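Local structure of aminopeptidase (4EFD) at residues L418-E423 / A491-D496; S286-G291 / D381-A386. The protein probably removes amino acids from the N-termini of peptides as an M17-family, leucine aminopeptidase-type enzyme with six chains in its assembly. One frame throughout, in Å; residues are numbered along the deposited sequence.

Contact 1. Residues L418-E423 / A491-D496; sequences LYVNEE and AHIHVD
Tyr-419 and His-494 form the hydrogen-bonded pair at the centre of this antiparallel strand contact. Tyr-419 N gives a nearly straight bond (175°) to His-494 O at 2.9 Å, and His-494 N returns one of the same length to Tyr-419 O. Beside them, Tyr-419 CB sits at the edge of the imidazole, near its plane, 4.0 Å from His-494 CD2; the ring's ND1 is hydrogen-bonded to Asp-399. Helix 472-481 packs on this face. Leu-418 works on the other face, towards helix 423-436: with CG anti to the carbonyl carbon (chi1 -74°), its CD2 lies alongside Val-495 CG2 (3.7 Å) and Ile-493 CG2 (3.9 Å). His-492 meets the end of the strand through its backbone. Its N donates to Asn-421 OD1 at 2.9 Å, approaching from above the amide plane, while Asn-421 N returns only a weak bond to His-492 O. A chi1 of 59° folds the amide back, and Gly-490 O holds its ND2. The pairing thus passes from backbone to side chain where strand 416-420 ends: an amide oxygen replaces a peptide carbonyl and satisfies a buried N-H just before helix 423-436.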
ATOM      1  N   LEU A 418      -7.714  -1.061  30.208  1.00 41.00           N
ATOM      2  CA  LEU A 418      -8.728  -0.499  31.100  1.00 41.10           C
ATOM      3  C   LEU A 418      -8.790   1.020  30.979  1.00 41.18           C
ATOM      4  O   LEU A 418      -7.802   1.708  31.228  1.00 41.12           O
ATOM      5  CB  LEU A 418      -8.427  -0.874  32.556  1.00 41.15           C
ATOM      6  CG  LEU A 418      -8.708  -2.316  32.975  1.00 41.21           C
ATOM      7  CD1 LEU A 418      -8.096  -2.591  34.340  1.00 41.32           C
ATOM      8  CD2 LEU A 418     -10.204  -2.593  32.987  1.00 41.45           C
ATOM      9  N   TYR A 419      -9.959   1.528  30.594  1.00 41.31           N
ATOM     10  CA  TYR A 419     -10.222   2.962  30.538  1.00 41.46           C
ATOM     11  C   TYR A 419     -11.344   3.270  31.523  1.00 41.81           C
ATOM     12  O   TYR A 419     -12.508   2.961  31.264  1.00 41.73           O
ATOM     13  CB  TYR A 419     -10.617   3.374  29.118  1.00 41.37           C
ATOM     14  CG  TYR A 419     -11.037   4.823  28.975  1.00 40.86           C
ATOM     15  CD1 TYR A 419     -12.380   5.184  29.003  1.00 40.39           C
ATOM     16  CD2 TYR A 419     -10.090   5.827  28.805  1.00 40.43           C
ATOM     17  CE1 TYR A 419     -12.769   6.509  28.871  1.00 40.34           C
ATOM     18  CE2 TYR A 419     -10.469   7.153  28.670  1.00 40.14           C
ATOM     19  CZ  TYR A 419     -11.808   7.490  28.703  1.00 40.22           C
ATOM     20  OH  TYR A 419     -12.187   8.807  28.571  1.00 39.90           O
ATOM     21  N   VAL A 420     -10.991   3.880  32.651  1.00 42.26           N
ATOM     22  CA  VAL A 420     -11.931   4.059  33.756  1.00 42.66           C
ATOM     23  C   VAL A 420     -11.786   5.429  34.418  1.00 42.99           C
ATOM     24  O   VAL A 420     -10.673   5.910  34.636  1.00 42.95           O
ATOM     25  CB  VAL A 420     -11.770   2.921  34.802  1.00 42.70           C
ATOM     26  CG1 VAL A 420     -10.302   2.616  35.035  1.00 42.76           C
ATOM     27  CG2 VAL A 420     -12.464   3.271  36.114  1.00 42.73           C
ATOM     28  N   ASN A 421     -12.925   6.047  34.731  1.00 43.49           N
ATOM     29  CA  ASN A 421     -12.952   7.395  35.303  1.00 43.90           C
ATOM     30  C   ASN A 421     -12.479   7.468  36.755  1.00 44.28           C
ATOM     31  O   ASN A 421     -11.842   8.445  37.147  1.00 44.53           O
ATOM     32  CB  ASN A 421     -14.349   8.028  35.164  1.00 43.91           C
ATOM     33  CG  ASN A 421     -15.446   7.212  35.841  1.00 43.90           C
ATOM     34  OD1 ASN A 421     -15.220   6.087  36.286  1.00 43.75           O
ATOM     35  ND2 ASN A 421     -16.646   7.779  35.905  1.00 43.42           N
ATOM     36  N   GLU A 422     -12.783   6.441  37.544  1.00 44.72           N
ATOM     37  CA  GLU A 422     -12.410   6.420  38.959  1.00 45.02           C
ATOM     38  C   GLU A 422     -11.211   5.513  39.229  1.00 45.21           C
ATOM     39  O   GLU A 422     -11.236   4.328  38.905  1.00 45.34           O
ATOM     40  CB  GLU A 422     -13.600   5.981  39.814  1.00 45.05           C
ATOM     41  CG  GLU A 422     -14.770   6.953  39.760  1.00 45.31           C
ATOM     42  CD  GLU A 422     -15.909   6.570  40.688  1.00 45.77           C
ATOM     43  OE1 GLU A 422     -15.764   5.598  41.462  1.00 46.35           O
ATOM     44  OE2 GLU A 422     -16.956   7.251  40.642  1.00 45.90           O
ATOM     45  N   GLU A 423     -10.165   6.090  39.817  1.00 45.48           N
ATOM     46  CA  GLU A 423      -8.971   5.349  40.232  1.00 45.70           C
ATOM     47  C   GLU A 423      -9.310   4.139  41.107  1.00 45.68           C
ATOM     48  O   GLU A 423      -8.703   3.077  40.964  1.00 45.74           O
ATOM     49  CB  GLU A 423      -8.008   6.280  40.983  1.00 45.80           C
ATOM     50  CG  GLU A 423      -6.550   5.814  41.013  1.00 46.50           C
ATOM     51  CD  GLU A 423      -6.299   4.660  41.974  1.00 47.47           C
ATOM     52  OE1 GLU A 423      -6.839   4.684  43.102  1.00 47.85           O
ATOM     53  OE2 GLU A 423      -5.554   3.728  41.596  1.00 47.89           O
ATOM     54  N   ALA A 491     -18.913   4.772  38.728  1.00 42.79           N
ATOM     55  CA  ALA A 491     -17.668   4.385  38.068  1.00 42.58           C
ATOM     56  C   ALA A 491     -17.936   3.678  36.739  1.00 42.36           C
ATOM     57  O   ALA A 491     -18.685   2.704  36.687  1.00 42.39           O
ATOM     58  CB  ALA A 491     -16.847   3.486  38.982  1.00 42.55           C
ATOM     59  N   HIS A 492     -17.323   4.179  35.669  1.00 42.06           N
ATOM     60  CA  HIS A 492     -17.395   3.549  34.354  1.00 41.81           C
ATOM     61  C   HIS A 492     -16.091   2.807  34.088  1.00 41.23           C
ATOM     62  O   HIS A 492     -15.018   3.397  34.169  1.00 41.07           O
ATOM     63  CB  HIS A 492     -17.624   4.600  33.268  1.00 41.99           C
ATOM     64  CG  HIS A 492     -17.636   4.039  31.879  1.00 43.01           C
ATOM     65  ND1 HIS A 492     -18.768   3.504  31.303  1.00 44.02           N
ATOM     66  CD2 HIS A 492     -16.654   3.925  30.953  1.00 43.78           C
ATOM     67  CE1 HIS A 492     -18.484   3.087  30.082  1.00 44.03           C
ATOM     68  NE2 HIS A 492     -17.207   3.330  29.845  1.00 44.16           N
ATOM     69  N   ILE A 493     -16.193   1.517  33.776  1.00 40.66           N
ATOM     70  CA  ILE A 493     -15.032   0.691  33.446  1.00 40.15           C
ATOM     71  C   ILE A 493     -15.162   0.163  32.018  1.00 39.66           C
ATOM     72  O   ILE A 493     -16.011  -0.684  31.741  1.00 39.60           O
ATOM     73  CB  ILE A 493     -14.903  -0.512  34.405  1.00 40.14           C
ATOM     74  CG1 ILE A 493     -14.747  -0.039  35.852  1.00 40.22           C
ATOM     75  CG2 ILE A 493     -13.721  -1.388  34.007  1.00 40.06           C
ATOM     76  CD1 ILE A 493     -14.660  -1.174  36.859  1.00 40.29           C
ATOM     77  N   HIS A 494     -14.327   0.673  31.115  1.00 39.04           N
ATOM     78  CA  HIS A 494     -14.291   0.188  29.737  1.00 38.56           C
ATOM     79  C   HIS A 494     -13.134  -0.790  29.570  1.00 38.09           C
ATOM     80  O   HIS A 494     -11.977  -0.428  29.784  1.00 38.07           O
ATOM     81  CB  HIS A 494     -14.144   1.352  28.753  1.00 38.55           C
ATOM     82  CG  HIS A 494     -13.793   0.925  27.361  1.00 38.50           C
ATOM     83  ND1 HIS A 494     -14.721   0.398  26.490  1.00 38.40           N
ATOM     84  CD2 HIS A 494     -12.615   0.939  26.694  1.00 38.28           C
ATOM     85  CE1 HIS A 494     -14.131   0.108  25.344  1.00 38.42           C
ATOM     86  NE2 HIS A 494     -12.853   0.429  25.441  1.00 38.17           N
ATOM     87  N   VAL A 495     -13.457  -2.024  29.183  1.00 37.54           N
ATOM     88  CA  VAL A 495     -12.458  -3.075  29.000  1.00 37.14           C
ATOM     89  C   VAL A 495     -12.295  -3.413  27.517  1.00 36.76           C
ATOM     90  O   VAL A 495     -13.200  -3.970  26.895  1.00 36.69           O
ATOM     91  CB  VAL A 495     -12.844  -4.359  29.767  1.00 37.12           C
ATOM     92  CG1 VAL A 495     -11.719  -5.385  29.690  1.00 36.88           C
ATOM     93  CG2 VAL A 495     -13.174  -4.033  31.214  1.00 37.05           C
ATOM     94  N   ASP A 496     -11.141  -3.058  26.956  1.00 36.24           N
ATOM     95  CA  ASP A 496     -10.810  -3.421  25.583  1.00 36.04           C
ATOM     96  C   ASP A 496     -10.030  -4.730  25.607  1.00 35.85           C
ATOM     97  O   ASP A 496      -8.882  -4.767  26.046  1.00 35.76           O
ATOM     98  CB  ASP A 496      -9.995  -2.312  24.909  1.00 36.01           C
ATOM     99  CG  ASP A 496      -9.970  -2.435  23.388  1.00 36.06           C
ATOM    100  OD1 ASP A 496     -10.239  -3.534  22.856  1.00 35.88           O
ATOM    101  OD2 ASP A 496      -9.679  -1.420  22.719  1.00 36.20           O
TER

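Contact 2. Residues S286-G291 / D381-A386; sequences SLVGKG and DGVFHA
Val-288 sets both its methyl groups against the turn of helix 375-388 that begins at Gly-382. CG1, placed anti to the backbone N (chi1 -174°), lies 4.0 Å from Gly-382 CA, while CG2 reaches Gly-382 O at 3.9 Å and has Val-383 CG2 on one flank and Ala-386 CB on another, each 4.1 Å away. Because Gly-382 has no side chain, the valine can rest directly on the helix backbone. The segment axes approach to 8.3 Å. Two residues earlier on the strand, Ser-286 CB meets Ala-386 CB at 3.8 Å; the Ser-286 hydroxyl is hydrogen-bonded to Ser-337 OG of the neighbouring strand 334-344. Gly-382 and Ala-386 thus turn small residues to the strand, with Val-383 at the flank, and the helix segment runs nearly antiparallel to it (162°). Beyond Val-288 the fit ends. Gly-289, Lys-290 and Gly-291 draw away from the helix, and Lys-290 NZ bonds to Thr-402 O instead. On the helix, Asp-381 and His-385 likewise bond elsewhere, to Lys-361 N and Tyr-254 OH respectively. This end is loose between the segments but still buried, in other surroundings. Helix 375-388 lies in the connection from strand 334-344 to 396-401, and crosses over strand 283-293 between them. With only apolar and van der Waals contacts across it, this layer is held by shape, while the four polar side chains named here are bonded outside both segments.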
ATOM      1  N   SER A 286     -24.003  -2.854  36.193  1.00 51.78           N
ATOM      2  CA  SER A 286     -24.561  -3.071  34.858  1.00 51.34           C
ATOM      3  C   SER A 286     -23.456  -3.463  33.884  1.00 50.92           C
ATOM      4  O   SER A 286     -22.441  -2.778  33.785  1.00 50.88           O
ATOM      5  CB  SER A 286     -25.267  -1.809  34.355  1.00 51.35           C
ATOM      6  OG  SER A 286     -26.565  -1.693  34.910  1.00 51.40           O
ATOM      7  N   LEU A 287     -23.662  -4.565  33.168  1.00 50.46           N
ATOM      8  CA  LEU A 287     -22.688  -5.056  32.196  1.00 50.06           C
ATOM      9  C   LEU A 287     -23.190  -4.831  30.771  1.00 49.71           C
ATOM     10  O   LEU A 287     -24.352  -5.096  30.471  1.00 49.54           O
ATOM     11  CB  LEU A 287     -22.414  -6.544  32.420  1.00 50.05           C
ATOM     12  CG  LEU A 287     -21.947  -6.968  33.814  1.00 49.96           C
ATOM     13  CD1 LEU A 287     -21.888  -8.484  33.906  1.00 49.92           C
ATOM     14  CD2 LEU A 287     -20.596  -6.363  34.140  1.00 49.65           C
ATOM     15  N   VAL A 288     -22.310  -4.332  29.903  1.00 49.40           N
ATOM     16  CA  VAL A 288     -22.628  -4.124  28.487  1.00 49.16           C
ATOM     17  C   VAL A 288     -21.586  -4.832  27.622  1.00 48.99           C
ATOM     18  O   VAL A 288     -20.392  -4.773  27.913  1.00 48.90           O
ATOM     19  CB  VAL A 288     -22.668  -2.625  28.127  1.00 49.14           C
ATOM     20  CG1 VAL A 288     -23.139  -2.431  26.694  1.00 49.02           C
ATOM     21  CG2 VAL A 288     -23.577  -1.874  29.086  1.00 49.11           C
ATOM     22  N   GLY A 289     -22.038  -5.499  26.562  1.00 48.88           N
ATOM     23  CA  GLY A 289     -21.157  -6.332  25.740  1.00 48.80           C
ATOM     24  C   GLY A 289     -21.367  -6.172  24.246  1.00 48.77           C
ATOM     25  O   GLY A 289     -22.501  -6.180  23.766  1.00 48.69           O
ATOM     26  N   LYS A 290     -20.261  -6.039  23.515  1.00 48.78           N
ATOM     27  CA  LYS A 290     -20.289  -5.907  22.060  1.00 49.00           C
ATOM     28  C   LYS A 290     -20.354  -7.290  21.420  1.00 49.23           C
ATOM     29  O   LYS A 290     -19.463  -8.116  21.621  1.00 49.11           O
ATOM     30  CB  LYS A 290     -19.045  -5.155  21.568  1.00 49.00           C
ATOM     31  CG  LYS A 290     -18.919  -5.032  20.049  1.00 49.10           C
ATOM     32  CD  LYS A 290     -17.523  -4.577  19.643  1.00 49.41           C
ATOM     33  CE  LYS A 290     -17.299  -4.708  18.141  1.00 49.66           C
ATOM     34  NZ  LYS A 290     -15.894  -4.403  17.748  1.00 49.88           N
ATOM     35  N   GLY A 291     -21.407  -7.530  20.645  1.00 49.63           N
ATOM     36  CA  GLY A 291     -21.583  -8.796  19.940  1.00 50.04           C
ATOM     37  C   GLY A 291     -22.020  -8.569  18.509  1.00 50.43           C
ATOM     38  O   GLY A 291     -23.111  -8.976  18.115  1.00 50.40           O
ATOM     39  N   ASP A 381     -25.443   2.932  22.741  1.00 43.64           N
ATOM     40  CA  ASP A 381     -26.859   2.669  23.004  1.00 43.69           C
ATOM     41  C   ASP A 381     -27.037   1.706  24.174  1.00 43.85           C
ATOM     42  O   ASP A 381     -27.948   1.874  24.987  1.00 43.82           O
ATOM     43  CB  ASP A 381     -27.553   2.112  21.754  1.00 43.63           C
ATOM     44  CG  ASP A 381     -27.916   3.191  20.747  1.00 43.44           C
ATOM     45  OD1 ASP A 381     -27.677   4.387  21.023  1.00 43.39           O
ATOM     46  OD2 ASP A 381     -28.452   2.841  19.674  1.00 43.08           O
ATOM     47  N   GLY A 382     -26.168   0.701  24.255  1.00 44.02           N
ATOM     48  CA  GLY A 382     -26.200  -0.259  25.355  1.00 44.18           C
ATOM     49  C   GLY A 382     -25.921   0.397  26.694  1.00 44.31           C
ATOM     50  O   GLY A 382     -26.637   0.167  27.669  1.00 44.35           O
ATOM     51  N   VAL A 383     -24.879   1.222  26.732  1.00 44.46           N
ATOM     52  CA  VAL A 383     -24.476   1.925  27.950  1.00 44.58           C
ATOM     53  C   VAL A 383     -25.555   2.889  28.459  1.00 44.72           C
ATOM     54  O   VAL A 383     -25.787   2.977  29.665  1.00 44.78           O
ATOM     55  CB  VAL A 383     -23.135   2.676  27.741  1.00 44.58           C
ATOM     56  CG1 VAL A 383     -23.012   3.855  28.684  1.00 44.78           C
ATOM     57  CG2 VAL A 383     -21.963   1.717  27.919  1.00 44.41           C
ATOM     58  N   PHE A 384     -26.210   3.605  27.546  1.00 44.85           N
ATOM     59  CA  PHE A 384     -27.304   4.500  27.923  1.00 44.99           C
ATOM     60  C   PHE A 384     -28.484   3.701  28.469  1.00 45.16           C
ATOM     61  O   PHE A 384     -29.001   4.008  29.541  1.00 45.16           O
ATOM     62  CB  PHE A 384     -27.765   5.346  26.735  1.00 44.94           C
ATOM     63  CG  PHE A 384     -28.770   6.404  27.100  1.00 44.87           C
ATOM     64  CD1 PHE A 384     -28.360   7.633  27.604  1.00 44.71           C
ATOM     65  CD2 PHE A 384     -30.129   6.170  26.944  1.00 44.92           C
ATOM     66  CE1 PHE A 384     -29.287   8.610  27.943  1.00 44.65           C
ATOM     67  CE2 PHE A 384     -31.065   7.144  27.278  1.00 44.90           C
ATOM     68  CZ  PHE A 384     -30.641   8.366  27.778  1.00 44.80           C
ATOM     69  N   HIS A 385     -28.900   2.681  27.721  1.00 45.37           N
ATOM     70  CA  HIS A 385     -29.966   1.774  28.152  1.00 45.51           C
ATOM     71  C   HIS A 385     -29.747   1.294  29.585  1.00 45.68           C
ATOM     72  O   HIS A 385     -30.649   1.377  30.420  1.00 45.64           O
ATOM     73  CB  HIS A 385     -30.047   0.564  27.216  1.00 45.47           C
ATOM     74  CG  HIS A 385     -31.140  -0.398  27.566  1.00 45.35           C
ATOM     75  ND1 HIS A 385     -32.444  -0.224  27.155  1.00 45.09           N
ATOM     76  CD2 HIS A 385     -31.123  -1.542  28.291  1.00 45.03           C
ATOM     77  CE1 HIS A 385     -33.182  -1.220  27.611  1.00 44.96           C
ATOM     78  NE2 HIS A 385     -32.404  -2.033  28.303  1.00 45.10           N
ATOM     79  N   ALA A 386     -28.541   0.801  29.859  1.00 45.90           N
ATOM     80  CA  ALA A 386     -28.183   0.299  31.184  1.00 46.15           C
ATOM     81  C   ALA A 386     -28.296   1.376  32.264  1.00 46.42           C
ATOM     82  O   ALA A 386     -28.755   1.101  33.372  1.00 46.52           O
ATOM     83  CB  ALA A 386     -26.773  -0.276  31.165  1.00 46.01           C
TER

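How the contacts relate
Both contacts involve the same mixed sheet of the catalytic domain, with centres about 14 Å apart and no touch between them. Contact 2 is wholly buried; contact 1 is mostly so but opens at its Asn-421 and Glu-422 end. Contact 1 lies within the sheet, joining two adjacent strands near its 440-442 edge; contact 2 lies on a face of it, where a helix packs against the inner strand 283-293. Strand 396-401 stands between 283-293 and 491-496 and so ties the two places together. In-plane pairing uses backbone hydrogen bonds, finished by an asparagine amide, whereas the layer contact relies on small apolar surfaces. Contact 1 also reaches Arg-114 of the second subunit, which bonds Val-420 O; contact 2 touches no other chain.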